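Putative uncharacterized protein (Trypanosoma congolense, PDB 4E40) probably serves as a cell-surface receptor that binds the haptoglobin-hemoglobin complex for nutrient uptake, this chain being its elongated helical-bundle ectodomain. Local coordinates at residues E20-L25 and V138-L143; I41-T46 and E114-T119; E54-K59 and K225-L230; A69-V74 and Q85-A90. All blocks are in the same frame, centred on the assembly; numbering follows the deposited sequence.

Contact 1: E20-L25 and V138-L143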
# COMPACT_ATOMS: atom_id res chain seq x y z
N GLU A 20 13.87 -20.10 19.98
CA GLU A 20 12.71 -19.27 19.61
C GLU A 20 13.12 -18.16 18.64
O GLU A 20 12.40 -17.85 17.69
CB GLU A 20 12.00 -18.68 20.83
CG GLU A 20 10.78 -17.79 20.49
CD GLU A 20 9.77 -18.48 19.60
OE1 GLU A 20 9.76 -19.74 19.54
OE2 GLU A 20 8.97 -17.79 18.91
N LEU A 21 14.24 -17.50 18.91
CA LEU A 21 14.72 -16.43 18.02
C LEU A 21 14.93 -16.98 16.59
O LEU A 21 14.56 -16.32 15.62
CB LEU A 21 16.03 -15.84 18.52
CG LEU A 21 16.70 -14.75 17.69
CD1 LEU A 21 15.76 -13.56 17.45
CD2 LEU A 21 18.04 -14.27 18.26
N ARG A 22 15.57 -18.15 16.49
CA ARG A 22 15.81 -18.71 15.15
C ARG A 22 14.49 -18.95 14.43
O ARG A 22 14.40 -18.66 13.22
CB ARG A 22 16.60 -20.03 15.29
CG ARG A 22 17.12 -20.55 13.93
CD ARG A 22 16.19 -21.67 13.39
NE ARG A 22 16.09 -22.81 14.30
CZ ARG A 22 17.02 -23.77 14.49
NH1 ARG A 22 18.18 -23.78 13.81
NH2 ARG A 22 16.81 -24.75 15.38
N ALA A 23 13.49 -19.48 15.12
CA ALA A 23 12.16 -19.71 14.51
C ALA A 23 11.52 -18.40 14.05
O ALA A 23 10.92 -18.35 12.96
CB ALA A 23 11.21 -20.46 15.42
N GLN A 24 11.73 -17.33 14.84
CA GLN A 24 11.20 -16.00 14.40
C GLN A 24 11.94 -15.47 13.16
O GLN A 24 11.32 -14.98 12.23
CB GLN A 24 11.35 -14.95 15.50
CG GLN A 24 10.60 -15.26 16.78
CD GLN A 24 9.26 -14.68 16.91
OE1 GLN A 24 8.29 -15.42 17.22
NE2 GLN A 24 9.12 -13.47 16.48
N LEU A 25 13.28 -15.56 13.15
CA LEU A 25 14.07 -15.04 12.03
C LEU A 25 13.67 -15.82 10.78
O LEU A 25 13.49 -15.20 9.71
CB LEU A 25 15.58 -15.22 12.32
CG LEU A 25 16.04 -14.26 13.47
CD1 LEU A 25 17.42 -14.72 13.95
CD2 LEU A 25 16.05 -12.79 13.06
N VAL A 138 20.40 -18.19 9.47
CA VAL A 138 21.57 -19.11 9.26
C VAL A 138 22.55 -18.92 10.37
O VAL A 138 23.04 -19.91 10.98
CB VAL A 138 22.29 -18.82 7.93
CG1 VAL A 138 23.58 -19.64 7.86
CG2 VAL A 138 21.37 -19.21 6.80
N LYS A 139 22.86 -17.69 10.75
CA LYS A 139 23.85 -17.51 11.81
C LYS A 139 23.43 -17.98 13.22
O LYS A 139 24.24 -18.51 14.01
CB LYS A 139 24.30 -16.07 11.89
CG LYS A 139 24.93 -15.60 10.58
CD LYS A 139 25.59 -14.26 10.72
CE LYS A 139 26.26 -13.83 9.40
NZ LYS A 139 27.26 -12.76 9.66
N VAL A 140 22.15 -17.76 13.54
CA VAL A 140 21.63 -18.25 14.79
C VAL A 140 21.54 -19.78 14.74
O VAL A 140 21.77 -20.43 15.76
CB VAL A 140 20.26 -17.58 15.19
CG1 VAL A 140 19.67 -18.19 16.49
CG2 VAL A 140 20.51 -16.08 15.34
N SER A 141 21.21 -20.37 13.59
CA SER A 141 21.18 -21.83 13.47
C SER A 141 22.58 -22.37 13.72
O SER A 141 22.72 -23.43 14.37
CB SER A 141 20.70 -22.30 12.10
OG SER A 141 19.33 -22.01 11.92
N ASN A 142 23.61 -21.67 13.21
CA ASN A 142 25.00 -22.12 13.45
C ASN A 142 25.32 -22.12 14.93
O ASN A 142 26.00 -23.05 15.43
CB ASN A 142 26.03 -21.31 12.68
CG ASN A 142 25.89 -21.47 11.20
OD1 ASN A 142 25.25 -22.43 10.71
ND2 ASN A 142 26.51 -20.55 10.44
N LEU A 143 24.89 -21.06 15.62
CA LEU A 143 25.10 -20.93 17.05
C LEU A 143 24.44 -22.07 17.81
O LEU A 143 25.06 -22.67 18.71
CB LEU A 143 24.59 -19.54 17.53
CG LEU A 143 24.73 -19.27 19.01
CD1 LEU A 143 26.19 -19.00 19.42
CD2 LEU A 143 23.83 -18.07 19.40
O HOH W 1 20.71 -25.38 14.21

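Contact 2: I41-T46 and E114-T119. Unlike the reference sequence in segment 114-119: Ile116 (reference Thr).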
# COMPACT_ATOMS: atom_id res chain seq x y z
N ILE A 41 -1.94 -6.66 -4.50
CA ILE A 41 -3.34 -6.69 -4.98
C ILE A 41 -3.90 -5.29 -5.33
O ILE A 41 -4.40 -5.09 -6.46
CB ILE A 41 -4.24 -7.48 -3.98
CG1 ILE A 41 -3.76 -8.92 -3.82
CG2 ILE A 41 -5.66 -7.59 -4.53
CD1 ILE A 41 -3.42 -9.61 -5.12
N ARG A 42 -3.83 -4.33 -4.41
CA ARG A 42 -4.30 -2.96 -4.67
C ARG A 42 -3.64 -2.33 -5.89
O ARG A 42 -4.31 -1.79 -6.80
CB ARG A 42 -4.03 -2.09 -3.45
CG ARG A 42 -4.68 -0.73 -3.45
CD ARG A 42 -6.10 -0.85 -2.88
NE ARG A 42 -7.00 -1.32 -3.90
CZ ARG A 42 -8.33 -1.28 -3.82
NH1 ARG A 42 -8.93 -0.78 -2.75
NH2 ARG A 42 -9.05 -1.70 -4.85
N ASN A 43 -2.31 -2.40 -5.92
CA ASN A 43 -1.56 -1.76 -6.98
C ASN A 43 -2.04 -2.31 -8.32
O ASN A 43 -2.09 -1.57 -9.33
CB ASN A 43 -0.03 -2.00 -6.78
CG ASN A 43 0.84 -1.08 -7.66
OD1 ASN A 43 0.48 0.07 -7.99
ND2 ASN A 43 1.96 -1.58 -8.06
N ALA A 44 -2.47 -3.56 -8.33
CA ALA A 44 -2.92 -4.23 -9.57
C ALA A 44 -4.29 -3.74 -10.03
O ALA A 44 -4.66 -3.97 -11.18
CB ALA A 44 -2.94 -5.76 -9.41
N THR A 45 -5.01 -3.08 -9.15
CA THR A 45 -6.30 -2.46 -9.54
C THR A 45 -6.12 -1.07 -10.16
O THR A 45 -7.07 -0.48 -10.69
CB THR A 45 -7.25 -2.27 -8.34
OG1 THR A 45 -6.78 -1.19 -7.50
CG2 THR A 45 -7.43 -3.55 -7.55
N THR A 46 -4.93 -0.50 -10.06
CA THR A 46 -4.90 0.94 -10.30
C THR A 46 -5.01 1.34 -11.76
O THR A 46 -5.46 2.46 -12.06
CB THR A 46 -3.72 1.64 -9.58
OG1 THR A 46 -2.45 1.22 -10.12
CG2 THR A 46 -3.83 1.40 -8.06
N GLU A 114 0.55 7.89 -5.95
CA GLU A 114 1.00 7.64 -4.58
C GLU A 114 1.04 6.15 -4.32
O GLU A 114 2.02 5.66 -3.70
CB GLU A 114 0.12 8.34 -3.55
CG GLU A 114 0.42 9.85 -3.64
CD GLU A 114 -0.48 10.76 -2.80
OE1 GLU A 114 -1.53 10.32 -2.33
OE2 GLU A 114 -0.16 11.98 -2.70
N ILE A 115 0.03 5.41 -4.77
CA ILE A 115 0.02 3.95 -4.54
C ILE A 115 1.19 3.27 -5.27
O ILE A 115 1.81 2.32 -4.72
CB ILE A 115 -1.33 3.35 -4.98
CG1 ILE A 115 -2.39 3.78 -3.94
CG2 ILE A 115 -1.27 1.83 -5.12
CD1 ILE A 115 -3.83 3.56 -4.43
N ILE A 116 1.45 3.72 -6.48
CA ILE A 116 2.55 3.11 -7.27
C ILE A 116 3.85 3.34 -6.51
O ILE A 116 4.65 2.38 -6.34
CB ILE A 116 2.62 3.72 -8.70
CG1 ILE A 116 1.43 3.20 -9.54
CG2 ILE A 116 3.99 3.44 -9.35
CD1 ILE A 116 1.21 3.98 -10.86
N GLU A 117 4.09 4.58 -6.06
CA GLU A 117 5.36 4.88 -5.33
C GLU A 117 5.48 4.08 -4.02
O GLU A 117 6.55 3.47 -3.70
CB GLU A 117 5.44 6.41 -5.04
CG GLU A 117 6.64 6.80 -4.14
CD GLU A 117 6.41 8.15 -3.40
OE1 GLU A 117 5.28 8.73 -3.41
OE2 GLU A 117 7.37 8.64 -2.77
N LEU A 118 4.38 4.01 -3.27
CA LEU A 118 4.38 3.34 -1.93
C LEU A 118 4.57 1.88 -2.11
O LEU A 118 5.29 1.24 -1.30
CB LEU A 118 3.02 3.58 -1.26
CG LEU A 118 2.90 5.02 -0.73
CD1 LEU A 118 1.44 5.22 -0.42
CD2 LEU A 118 3.72 5.13 0.55
N THR A 119 3.96 1.32 -3.16
CA THR A 119 4.06 -0.14 -3.35
C THR A 119 5.45 -0.55 -3.79
O THR A 119 6.00 -1.58 -3.36
CB THR A 119 2.97 -0.64 -4.32
OG1 THR A 119 1.70 -0.30 -3.77
CG2 THR A 119 3.05 -2.17 -4.46
O HOH W 2 4.61 0.03 -7.95

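Contact 3: E54-K59 and K225-L230. Unlike the reference sequence in segment 54-59: Asp55 (reference Glu).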
# COMPACT_ATOMS: atom_id res chain seq x y z
N GLU A 54 -10.31 8.27 -16.51
CA GLU A 54 -10.10 8.82 -17.79
C GLU A 54 -11.38 8.75 -18.64
O GLU A 54 -11.65 9.69 -19.40
CB GLU A 54 -9.02 7.99 -18.50
CG GLU A 54 -7.63 8.27 -17.92
CD GLU A 54 -6.51 7.47 -18.65
OE1 GLU A 54 -6.79 6.68 -19.58
OE2 GLU A 54 -5.34 7.68 -18.36
N ASP A 55 -12.16 7.67 -18.47
CA ASP A 55 -13.41 7.51 -19.19
C ASP A 55 -14.37 8.60 -18.73
O ASP A 55 -15.03 9.23 -19.55
CB ASP A 55 -14.06 6.15 -18.91
CG ASP A 55 -15.29 5.89 -19.79
OD1 ASP A 55 -15.18 5.96 -21.04
OD2 ASP A 55 -16.38 5.59 -19.26
N ILE A 56 -14.40 8.82 -17.41
CA ILE A 56 -15.27 9.87 -16.84
C ILE A 56 -14.93 11.24 -17.44
O ILE A 56 -15.84 11.98 -17.83
CB ILE A 56 -15.11 9.90 -15.29
CG1 ILE A 56 -15.89 8.70 -14.77
CG2 ILE A 56 -15.71 11.20 -14.73
CD1 ILE A 56 -15.57 8.44 -13.32
N LEU A 57 -13.63 11.52 -17.59
CA LEU A 57 -13.20 12.80 -18.13
C LEU A 57 -13.62 12.92 -19.60
O LEU A 57 -14.06 13.97 -20.02
CB LEU A 57 -11.68 12.94 -18.03
CG LEU A 57 -11.27 14.40 -18.27
CD1 LEU A 57 -12.04 15.50 -17.53
CD2 LEU A 57 -9.78 14.54 -17.96
N ALA A 58 -13.43 11.86 -20.36
CA ALA A 58 -13.81 11.89 -21.79
C ALA A 58 -15.34 12.09 -21.94
O ALA A 58 -15.78 12.91 -22.75
CB ALA A 58 -13.33 10.60 -22.44
N LYS A 59 -16.15 11.40 -21.11
CA LYS A 59 -17.61 11.63 -21.21
C LYS A 59 -18.00 13.05 -20.83
O LYS A 59 -18.92 13.62 -21.39
CB LYS A 59 -18.35 10.62 -20.31
CG LYS A 59 -18.38 9.22 -20.88
CD LYS A 59 -19.00 8.27 -19.85
CE LYS A 59 -19.27 6.84 -20.36
NZ LYS A 59 -18.54 6.56 -21.63
N LYS A 225 -17.05 11.14 -6.23
CA LYS A 225 -17.37 12.57 -6.42
C LYS A 225 -17.33 12.85 -7.93
O LYS A 225 -18.18 13.60 -8.45
CB LYS A 225 -16.46 13.47 -5.61
CG LYS A 225 -16.57 13.28 -4.05
CD LYS A 225 -15.73 14.36 -3.33
CE LYS A 225 -15.63 14.19 -1.82
NZ LYS A 225 -16.79 14.86 -1.16
N ALA A 226 -16.33 12.28 -8.62
CA ALA A 226 -16.26 12.54 -10.08
C ALA A 226 -17.48 12.01 -10.79
O ALA A 226 -17.99 12.65 -11.69
CB ALA A 226 -14.94 11.88 -10.62
N GLU A 227 -17.97 10.83 -10.33
CA GLU A 227 -19.19 10.24 -10.87
C GLU A 227 -20.41 11.11 -10.66
O GLU A 227 -21.20 11.31 -11.59
CB GLU A 227 -19.44 8.96 -10.08
CG GLU A 227 -18.44 7.87 -10.44
CD GLU A 227 -18.31 6.77 -9.37
OE1 GLU A 227 -19.03 6.76 -8.32
OE2 GLU A 227 -17.41 5.90 -9.57
N ARG A 228 -20.48 11.70 -9.47
CA ARG A 228 -21.60 12.62 -9.16
C ARG A 228 -21.58 13.87 -10.05
O ARG A 228 -22.62 14.29 -10.58
CB ARG A 228 -21.62 13.08 -7.71
CG ARG A 228 -22.10 11.97 -6.75
CD ARG A 228 -22.29 12.55 -5.35
NE ARG A 228 -23.22 11.67 -4.59
CZ ARG A 228 -23.26 11.57 -3.26
NH1 ARG A 228 -22.40 12.27 -2.52
NH2 ARG A 228 -24.14 10.74 -2.67
N GLN A 229 -20.39 14.44 -10.18
CA GLN A 229 -20.25 15.68 -10.98
C GLN A 229 -20.48 15.40 -12.46
O GLN A 229 -21.04 16.23 -13.18
CB GLN A 229 -18.90 16.34 -10.71
CG GLN A 229 -18.75 16.83 -9.27
CD GLN A 229 -19.92 17.68 -8.92
OE1 GLN A 229 -20.25 18.64 -9.60
NE2 GLN A 229 -20.70 17.21 -7.86
N LEU A 230 -20.02 14.23 -12.93
CA LEU A 230 -20.34 13.82 -14.29
C LEU A 230 -21.83 13.71 -14.55
O LEU A 230 -22.31 14.17 -15.60
CB LEU A 230 -19.63 12.49 -14.67
CG LEU A 230 -19.98 12.03 -16.08
CD1 LEU A 230 -19.49 13.00 -17.22
CD2 LEU A 230 -19.33 10.63 -16.25

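Contact 4: A69-V74 and Q85-A90. Unlike the reference sequence in segment 69-74: Asp72 (reference Asn).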
# COMPACT_ATOMS: atom_id res chain seq x y z
N ALA A 69 -22.32 23.51 -28.09
CA ALA A 69 -22.93 23.55 -29.45
C ALA A 69 -24.40 24.00 -29.42
O ALA A 69 -24.83 24.78 -30.30
CB ALA A 69 -22.73 22.24 -30.21
N ALA A 70 -25.16 23.57 -28.38
CA ALA A 70 -26.57 23.98 -28.16
C ALA A 70 -26.69 25.48 -27.89
O ALA A 70 -27.55 26.16 -28.49
CB ALA A 70 -27.24 23.12 -27.07
N VAL A 71 -25.78 26.05 -27.11
CA VAL A 71 -25.71 27.48 -26.88
C VAL A 71 -25.43 28.20 -28.21
O VAL A 71 -26.09 29.20 -28.50
CB VAL A 71 -24.60 27.85 -25.92
CG1 VAL A 71 -24.42 29.37 -25.87
CG2 VAL A 71 -24.94 27.31 -24.51
N ASP A 72 -24.46 27.70 -28.99
CA ASP A 72 -24.18 28.40 -30.26
C ASP A 72 -25.46 28.38 -31.14
O ASP A 72 -25.80 29.41 -31.82
CB ASP A 72 -22.98 27.75 -30.99
CG ASP A 72 -22.69 28.43 -32.35
OD1 ASP A 72 -22.07 29.52 -32.33
OD2 ASP A 72 -23.14 27.95 -33.45
N ARG A 73 -26.19 27.25 -31.16
CA ARG A 73 -27.42 27.16 -32.02
C ARG A 73 -28.44 28.23 -31.71
O ARG A 73 -29.20 28.67 -32.59
CB ARG A 73 -28.11 25.79 -31.90
CG ARG A 73 -27.44 24.66 -32.66
CD ARG A 73 -27.03 25.11 -34.05
NE ARG A 73 -28.02 24.85 -35.10
CZ ARG A 73 -27.91 23.91 -36.04
NH1 ARG A 73 -26.85 23.11 -36.07
NH2 ARG A 73 -28.87 23.78 -36.96
N VAL A 74 -28.47 28.68 -30.45
CA VAL A 74 -29.46 29.70 -30.03
C VAL A 74 -28.84 31.08 -29.88
O VAL A 74 -29.45 32.00 -29.29
CB VAL A 74 -30.25 29.28 -28.73
CG1 VAL A 74 -31.08 28.02 -28.94
CG2 VAL A 74 -29.35 29.21 -27.50
N GLN A 85 -32.83 30.89 -22.71
CA GLN A 85 -32.32 30.99 -21.35
C GLN A 85 -32.13 29.67 -20.64
O GLN A 85 -31.13 29.52 -19.94
CB GLN A 85 -33.17 31.96 -20.54
CG GLN A 85 -33.06 33.36 -21.13
CD GLN A 85 -31.67 34.01 -20.94
OE1 GLN A 85 -31.34 34.39 -19.82
NE2 GLN A 85 -30.86 34.15 -22.04
N LYS A 86 -33.04 28.72 -20.80
CA LYS A 86 -32.83 27.44 -20.16
C LYS A 86 -31.60 26.81 -20.80
O LYS A 86 -30.79 26.20 -20.13
CB LYS A 86 -34.03 26.52 -20.30
CG LYS A 86 -35.27 27.10 -19.60
CD LYS A 86 -36.44 26.17 -19.79
CE LYS A 86 -37.67 26.66 -19.01
NZ LYS A 86 -38.94 26.09 -19.54
N VAL A 87 -31.43 27.00 -22.12
CA VAL A 87 -30.25 26.38 -22.75
C VAL A 87 -28.92 26.96 -22.20
O VAL A 87 -28.01 26.21 -21.86
CB VAL A 87 -30.28 26.62 -24.29
CG1 VAL A 87 -28.97 26.15 -24.95
CG2 VAL A 87 -31.47 25.87 -24.84
N ARG A 88 -28.85 28.29 -22.12
CA ARG A 88 -27.62 28.96 -21.68
C ARG A 88 -27.34 28.60 -20.22
O ARG A 88 -26.19 28.35 -19.86
CB ARG A 88 -27.73 30.49 -21.84
CG ARG A 88 -27.73 30.89 -23.34
CD ARG A 88 -28.50 32.20 -23.53
NE ARG A 88 -28.59 32.44 -24.97
CZ ARG A 88 -29.47 33.24 -25.57
NH1 ARG A 88 -29.42 33.34 -26.89
NH2 ARG A 88 -30.40 33.93 -24.87
N LYS A 89 -28.40 28.56 -19.41
CA LYS A 89 -28.15 28.24 -17.99
C LYS A 89 -27.71 26.81 -17.79
O LYS A 89 -26.79 26.54 -16.97
CB LYS A 89 -29.41 28.47 -17.17
CG LYS A 89 -29.75 29.94 -16.99
CD LYS A 89 -31.05 30.08 -16.21
CE LYS A 89 -31.66 31.43 -16.48
NZ LYS A 89 -33.04 31.57 -15.90
N ALA A 90 -28.36 25.88 -18.50
CA ALA A 90 -27.98 24.47 -18.41
C ALA A 90 -26.55 24.25 -18.88
O ALA A 90 -25.79 23.49 -18.31
CB ALA A 90 -28.95 23.60 -19.20
O HOH W 3 -26.92 31.48 -27.06

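Contact 1: E20-L25 and V138-L143
Val140 and Ser141 are the two residues of 138-143 that meet 20-25, and both gather round Arg22. Val140 comes first and points into the interface. Its CG1 rests on the base of the arginine, 3.8 Å from Arg22 CB. Its CG2 branch turns to the leucines: Leu25 CD1 lies 3.7 Å from Val140 CG2, the two side chains crossing at about a right angle, and Leu21 CD2 is a little farther off. Ser141, one residue on, takes the polar half of the contact. Arg22 NH1 donates a hydrogen bond of 2.8 Å to Ser141 OG, with an N-H...O angle of 159°. The hydroxyl lies at the guanidinium edge, in its plane. Arg22 starts with CG anti to its own N (chi1 -169°) and then bends at chi2 and chi3, folding the chain round the hydroxyl, with Arg22 CG 3.3 Å from Ser141 OG. A water doubles the link: it accepts from Arg22 NH1 and donates to Ser141 O. Ser141 OG in turn donates within its own helix to Ala137 O, which fixes the hydroxyl. Leu175 and Leu179 of helix 172-180 cover Leu21. The segments run nearly antiparallel at 157°, with axes 9.1 Å apart. This is side-by-side packing of helix 12-26 on helix 82-147, as in an antiparallel helical bundle, with an apolar core strip and a polar margin.

Contact 2: I41-T46 and E114-T119
The segments 41-46 and 114-119 run antiparallel at 145°, with axes 9.7 Å apart and the CA atoms of Asn43 and Ile116 nearest each other across the gap. Asn43 carries most of the contact. Its amide reaches across to the other helix because CG stands anti to N (chi1 -166°). Asn43 OD1 sits 3.6 Å from Ile116 CG1 and is also close to Ile115 CG2. At the other end of the amide, Asn43 ND2 is 3.8 Å from Thr119 CG2. No direct hydrogen bond joins the segments. A water makes the polar link instead: it donates to Ile116 O and accepts a weak bond from Asn43 ND2. The pairing is an antiparallel one, between helices 28-73 and 82-147 of the receptor's long helical bundle. Deeper in, Thr46 turns its methyl toward the other helix, and Thr46 CG2 lies 3.9 Å from Ile115 CG2. Its hydroxyl is used within the helix: Thr46 OG1 donates to Asn43 O at 2.9 Å. Thr119 behaves alike. Thr119 OG1 bonds to Ile115 O at 2.8 Å, and Thr119 N reaches the same oxygen from the opposite face of its plane. Both threonines thus satisfy their hydroxyls within their own helix and offer methyls to the interface. Arg42, a heme b-binding residue in another structure of this protein, has no heme here. It is modelled in two conformers; in one, its CG loosely meets Ile115 CD1 and its side chain touches Val212 and Ala216 of helix 192-246.

Contact 3: E54-K59 and K225-L230
The segments 54-59 and 225-230 run almost parallel, with 16° between their directions and 10.3 Å between their axes. They bring helix 28-73 alongside helix 192-246 in the long helical bundle of the receptor. Ile56 and Leu230 make the centre of the contact. Both are buried and point at the opposite helix. Ile56 has two branches in play. Its CG2, anti to its own N, lies 4.0 Å from Leu230 CD2 and also faces Ala226, with Ile56 CG2 4.2 Å from Ala226 CB. Its CD1 runs down the other side to the stem of Glu227, 4.1 Å from Glu227 CG. The small alanine lets the isoleucine come up to the backbone of 225-230, where CG2 meets Ala226 O as well. Val101 of helix 82-147 and Leu223 also touch Ile56, so three helices share this residue. Glu227 forms a long, weak ion pair with Lys52, a heme b-binding residue in another structure of this protein; no heme is present here. Lys59 contributes the base of its chain: Lys59 CB rests against the Leu230 methyls, 4.1 Å from Leu230 CD1, while the rest of the chain leads away from 225-230. Leu230 extends with CG anti to N (chi1 179°). This carries its CD1 methyl onto the other backbone, 3.8 Å from Ile56 O and 3.9 Å from Lys59 C.

Contact 4: A69-V74 and Q85-A90
Val87 is the main bump of this contact. Its CG1 methyl fits into a hollow formed by Ala70, Val71 and Val74 on the facing helix. The floor is backbone: Val87 CG1 lies 3.8 Å from Ala70 C. The walls are the Ala70 methyl, 4.1 Å from Val87 CG1 by its CB, and Val71 CG2. Val74 closes the end, meeting Val87 tip to tip, with Val74 CG2 4.0 Å from Val87 CG1. Val71 lies against the other backbone, its CG2 4.2 Å from Arg88 CA. Arg88 then runs past Val74 as an extended arm from CG to NE, with its NE near Val74 CG2. One water plugs the polar edge, accepting from Arg88 NE and donating to Val71 O, 2.8 Å from each. The guanidinium reaches on to the connecting loop, where Arg88 NH1 donates a hydrogen bond to Leu77 O and Arg88 NH2 donates one to Asp78 O. Ser244 of helix 192-246 touches Val74, and Glu243 touches Val87. The axes cross at 150°, 9.1 Å apart. The whole is an antiparallel helical hairpin, closing helices 28-73 and 82-147 at one end of the bundle, with an arginine hydrogen-bonded to two carbonyls of the connecting loop.

The four contacts mark successive levels along one elongated bundle. Contact 1 and contact 4 lie on opposite sides of the chain's centre, their centres about 76 Å apart. Contact 2 is near the middle, its centre about 6 Å from that of the chain. Contact 3 lies between contacts 2 and 4, with centres about 21 Å and about 22 Å from them. Helix 82-147 links contacts 1, 2 and 4; helix 28-73 links 2, 3 and 4. In the chain, contact 4 is nested inside the loops closed by all the others. Of the heme b-binding residues known from another structure, Arg42 belongs to contact 2, and the side chain of Lys52 is about 3 Å from that of Glu227 in contact 3. Contacts 1 and 4 are away from them.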